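Local structure of DMATS type aromatic prenyltransferase (Streptomyces coelicolor, 6ZRZ) at residues T272-V277 with Y326-G331. The protein transfers a dimethylallyl group from its diphosphate to tryptophan, probably at C5 of the indole, inside an ABBA-type barrel. Numbering follows the deposited sequence.
Sequences TLYIPV and YLALAG. With TRP (tryptophan), chain D; 6C7 (S-(3-methylbut-2-en-1-yl) trihydrogen thiodiphosphate), chain C.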
ATOM      1  N   THR A 272      -5.304 -11.284  -1.794  1.00 22.20           N
ATOM      2  CA  THR A 272      -3.883 -10.904  -1.777  1.00 21.60           C
ATOM      3  C   THR A 272      -3.331 -11.221  -0.388  1.00 20.18           C
ATOM      4  O   THR A 272      -4.047 -10.895   0.647  1.00 19.78           O
ATOM      5  CB  THR A 272      -3.669  -9.419  -2.124  1.00 21.27           C
ATOM      6  OG1 THR A 272      -4.194  -9.116  -3.429  1.00 22.65           O
ATOM      7  CG2 THR A 272      -2.202  -9.045  -2.088  1.00 21.30           C
ATOM      8  N   LEU A 273      -2.130 -11.792  -0.339  1.00 19.04           N
ATOM      9  CA  LEU A 273      -1.372 -11.934   0.914  1.00 19.11           C
ATOM     10  C   LEU A 273      -0.197 -10.952   0.921  1.00 18.43           C
ATOM     11  O   LEU A 273       0.602 -10.966  -0.022  1.00 18.07           O
ATOM     12  CB  LEU A 273      -0.890 -13.374   1.081  1.00 19.44           C
ATOM     13  CG  LEU A 273      -0.085 -13.636   2.349  1.00 19.16           C
ATOM     14  CD1 LEU A 273      -0.906 -13.326   3.591  1.00 19.12           C
ATOM     15  CD2 LEU A 273       0.405 -15.079   2.396  1.00 19.83           C
ATOM     16  N   TYR A 274      -0.099 -10.149   1.965  1.00 17.89           N
ATOM     17  CA  TYR A 274       1.016  -9.195   2.179  1.00 18.11           C
ATOM     18  C   TYR A 274       1.933  -9.671   3.300  1.00 17.81           C
ATOM     19  O   TYR A 274       1.475  -9.891   4.455  1.00 18.13           O
ATOM     20  CB  TYR A 274       0.480  -7.816   2.547  1.00 18.21           C
ATOM     21  CG  TYR A 274      -0.546  -7.258   1.585  1.00 19.04           C
ATOM     22  CD1 TYR A 274      -0.212  -6.294   0.626  1.00 19.00           C
ATOM     23  CD2 TYR A 274      -1.875  -7.642   1.684  1.00 18.85           C
ATOM     24  CE1 TYR A 274      -1.176  -5.800  -0.255  1.00 19.59           C
ATOM     25  CE2 TYR A 274      -2.845  -7.130   0.847  1.00 19.84           C
ATOM     26  CZ  TYR A 274      -2.500  -6.217  -0.128  1.00 19.77           C
ATOM     27  OH  TYR A 274      -3.475  -5.793  -0.967  1.00 22.09           O
ATOM     28  N   ILE A 275       3.213  -9.780   3.013  1.00 18.48           N
ATOM     29  CA  ILE A 275       4.244 -10.127   4.006  1.00 19.37           C
ATOM     30  C   ILE A 275       5.212  -8.952   4.181  1.00 19.02           C
ATOM     31  O   ILE A 275       5.826  -8.507   3.228  1.00 19.91           O
ATOM     32  CB  ILE A 275       4.941 -11.432   3.609  1.00 20.99           C
ATOM     33  CG1 ILE A 275       3.926 -12.574   3.606  1.00 23.27           C
ATOM     34  CG2 ILE A 275       6.117 -11.691   4.540  1.00 21.34           C
ATOM     35  CD1 ILE A 275       4.474 -13.910   3.182  1.00 25.16           C
ATOM     36  N   PRO A 276       5.352  -8.416   5.414  1.00 18.88           N
ATOM     37  CA  PRO A 276       6.269  -7.299   5.697  1.00 18.66           C
ATOM     38  C   PRO A 276       7.730  -7.762   5.766  1.00 18.81           C
ATOM     39  O   PRO A 276       8.317  -7.839   6.814  1.00 19.47           O
ATOM     40  CB  PRO A 276       5.777  -6.771   7.032  1.00 19.40           C
ATOM     41  CG  PRO A 276       5.207  -8.008   7.698  1.00 19.70           C
ATOM     42  CD  PRO A 276       4.644  -8.878   6.595  1.00 19.48           C
ATOM     43  N   VAL A 277       8.281  -8.036   4.599  1.00 18.77           N
ATOM     44  CA  VAL A 277       9.603  -8.658   4.404  1.00 19.38           C
ATOM     45  C   VAL A 277      10.677  -7.878   5.173  1.00 19.19           C
ATOM     46  O   VAL A 277      11.655  -8.496   5.547  1.00 18.30           O
ATOM     47  CB  VAL A 277       9.929  -8.788   2.903  1.00 20.16           C
ATOM     48  CG1 VAL A 277      10.122  -7.436   2.213  1.00 20.22           C
ATOM     49  CG2 VAL A 277      11.140  -9.656   2.684  1.00 21.20           C
ATOM     50  N   TYR A 326       7.022  -4.332   1.955  1.00 17.04           N
ATOM     51  CA  TYR A 326       6.172  -5.529   1.826  1.00 16.85           C
ATOM     52  C   TYR A 326       6.398  -6.173   0.468  1.00 16.83           C
ATOM     53  O   TYR A 326       6.719  -5.506  -0.513  1.00 15.52           O
ATOM     54  CB  TYR A 326       4.670  -5.225   1.869  1.00 16.79           C
ATOM     55  CG  TYR A 326       4.084  -4.915   3.205  1.00 17.46           C
ATOM     56  CD1 TYR A 326       3.503  -5.901   3.976  1.00 17.43           C
ATOM     57  CD2 TYR A 326       4.136  -3.641   3.718  1.00 17.93           C
ATOM     58  CE1 TYR A 326       2.921  -5.618   5.209  1.00 17.79           C
ATOM     59  CE2 TYR A 326       3.610  -3.340   4.965  1.00 18.41           C
ATOM     60  CZ  TYR A 326       2.995  -4.334   5.722  1.00 18.51           C
ATOM     61  OH  TYR A 326       2.471  -4.047   6.968  1.00 18.42           O
ATOM     62  N   LEU A 327       6.169  -7.462   0.421  1.00 16.81           N
ATOM     63  CA  LEU A 327       5.909  -8.174  -0.824  1.00 18.18           C
ATOM     64  C   LEU A 327       4.507  -8.732  -0.760  1.00 18.48           C
ATOM     65  O   LEU A 327       4.065  -9.121   0.328  1.00 18.86           O
ATOM     66  CB  LEU A 327       6.922  -9.300  -1.009  1.00 19.18           C
ATOM     67  CG  LEU A 327       8.369  -8.879  -1.162  1.00 20.40           C
ATOM     68  CD1 LEU A 327       9.253 -10.114  -1.175  1.00 21.57           C
ATOM     69  CD2 LEU A 327       8.573  -8.022  -2.410  1.00 21.51           C
ATOM     70  N   ALA A 328       3.841  -8.814  -1.886  1.00 18.78           N
ATOM     71  CA  ALA A 328       2.464  -9.339  -1.946  1.00 19.23           C
ATOM     72  C   ALA A 328       2.323 -10.283  -3.132  1.00 19.61           C
ATOM     73  O   ALA A 328       2.914  -9.997  -4.228  1.00 19.04           O
ATOM     74  CB  ALA A 328       1.496  -8.201  -2.035  1.00 19.62           C
ATOM     75  N   LEU A 329       1.528 -11.330  -2.940  1.00 19.78           N
ATOM     76  CA  LEU A 329       1.039 -12.204  -4.017  1.00 20.65           C
ATOM     77  C   LEU A 329      -0.460 -11.982  -4.129  1.00 21.06           C
ATOM     78  O   LEU A 329      -1.170 -12.214  -3.117  1.00 20.45           O
ATOM     79  CB  LEU A 329       1.378 -13.649  -3.684  1.00 21.91           C
ATOM     80  CG  LEU A 329       0.927 -14.654  -4.731  1.00 23.09           C
ATOM     81  CD1 LEU A 329       1.677 -14.434  -6.021  1.00 23.64           C
ATOM     82  CD2 LEU A 329       1.110 -16.074  -4.244  1.00 23.49           C
ATOM     83  N   ALA A 330      -0.922 -11.530  -5.289  1.00 22.79           N
ATOM     84  CA  ALA A 330      -2.310 -11.039  -5.543  1.00 24.17           C
ATOM     85  C   ALA A 330      -3.005 -11.943  -6.557  1.00 27.07           C
ATOM     86  O   ALA A 330      -2.491 -12.041  -7.696  1.00 28.02           O
ATOM     87  CB  ALA A 330      -2.286  -9.596  -6.033  1.00 24.43           C
ATOM     88  N   GLY A 331      -4.109 -12.563  -6.157  1.00 28.57           N
ATOM     89  CA  GLY A 331      -4.973 -13.391  -7.010  1.00 31.77           C
ATOM     90  C   GLY A 331      -6.271 -12.672  -7.381  1.00 34.22           C
ATOM     91  O   GLY A 331      -6.772 -11.821  -6.600  1.00 32.26           O
TER
HETATM   92  N   TRP D 402       3.097   1.090   6.833  1.00 24.31           N
HETATM   93  CA  TRP D 402       1.785   0.577   7.300  1.00 23.37           C
HETATM   94  C   TRP D 402       1.903  -0.890   7.740  1.00 24.39           C
HETATM   95  O   TRP D 402       2.949  -1.563   7.592  1.00 22.44           O
HETATM   96  CB  TRP D 402       0.703   0.752   6.227  1.00 22.07           C
HETATM   97  CG  TRP D 402       1.025   0.162   4.886  1.00 21.26           C
HETATM   98  CD1 TRP D 402       1.680   0.770   3.846  1.00 21.20           C
HETATM   99  CD2 TRP D 402       0.698  -1.164   4.428  1.00 20.52           C
HETATM  100  NE1 TRP D 402       1.783  -0.092   2.784  1.00 21.00           N
HETATM  101  CE2 TRP D 402       1.178  -1.279   3.104  1.00 20.82           C
HETATM  102  CE3 TRP D 402       0.027  -2.251   4.998  1.00 20.86           C
HETATM  103  CZ2 TRP D 402       1.026  -2.446   2.354  1.00 21.30           C
HETATM  104  CZ3 TRP D 402      -0.130  -3.399   4.257  1.00 21.80           C
HETATM  105  CH2 TRP D 402       0.377  -3.502   2.959  1.00 20.74           C
HETATM  106  OXT TRP D 402       0.908  -1.431   8.276  1.00 25.98           O
HETATM  107  O4  6C7 C 401      -5.171  -4.831  -5.469  1.00 50.41           O
HETATM  108  P1  6C7 C 401      -4.274  -3.467  -5.433  1.00 46.13           P
HETATM  109  O6  6C7 C 401      -2.936  -3.639  -6.033  1.00 47.68           O
HETATM  110  O5  6C7 C 401      -5.160  -2.346  -6.223  1.00 52.49           O
HETATM  111  O2  6C7 C 401      -4.253  -2.917  -3.900  1.00 54.82           O
HETATM  112  P3  6C7 C 401      -2.893  -2.827  -3.020  1.00 50.06           P
HETATM  113  O8  6C7 C 401      -2.469  -4.372  -2.865  1.00 55.70           O
HETATM  114  O7  6C7 C 401      -1.795  -2.037  -3.621  1.00 52.12           O
HETATM  115  S9  6C7 C 401      -3.397  -2.275  -1.372  1.00 57.16           S
HETATM  116  C10 6C7 C 401      -1.830  -2.332  -0.485  1.00 52.02           C
HETATM  117  C11 6C7 C 401      -1.723  -0.932   0.179  1.00 50.58           C
HETATM  118  C12 6C7 C 401      -2.192  -0.671   1.629  1.00 48.09           C
HETATM  119  C13 6C7 C 401      -2.071   0.724   2.206  1.00 48.44           C
HETATM  120  C14 6C7 C 401      -2.809  -1.756   2.511  1.00 48.41           C
HETATM  121  O   HOH W   1      -6.083  -9.548  -5.241  1.00 33.98           O
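Tyr326 slips its ring between Pro276 and the bound tryptophan. With CG anti to its own carbonyl carbon (chi1 -76°), the side chain runs from the sheet into the barrel. Its CB lies 3.7 Å from Ile275 O. CG has indole CH2 on one side, while CD1 passes 3.4 Å from Pro276 N. CE1 meets Pro276 CB, whose CH-pi contact lies over the ring face, 4.0 Å from the centroid. CD2 and CE2 rest on the indole across the opposite face, where CH2 stands above the ring centre. At the tip, OH donates a 2.6 Å hydrogen bond to the carboxylate O of the tryptophan, which lies in the plane of the ring at its edge. Replacing Tyr326 by alanine is likely to leave that carboxylate oxygen without this donor and to open a gap between Pro276 and the indole. Tyr274 touches both ligands: CD1 meets indole CH2 and Ala328 CB, each at 3.7 Å, and OH donates to O8 of the thiodiphosphate, an analogue of the prenyl donor (2.6 Å). Thr272 CG2 packs on one face of the Tyr274 ring, toward its rim, and a water donates to both Thr272 OG1 and Gly331 O. Beneath these groups the strands run antiparallel at 173°. Leu273 pairs with Leu329 and Ile275 with Leu327, each through two backbone hydrogen bonds, the straightest from Ile275 N to Leu327 O (174°). Pro276 then centres an inverse gamma turn that ends the pairing. Strands 270-275 and 324-332 are neighbours in the ten-stranded antiparallel barrel of the ABBA fold, flanked by 254-260 and 338-344; Thr272, Tyr274, Ala328 and Ala330 share its inner face, whereas Leu273, Ile275 and Leu329 face outward onto Phe235 of helix 229-240.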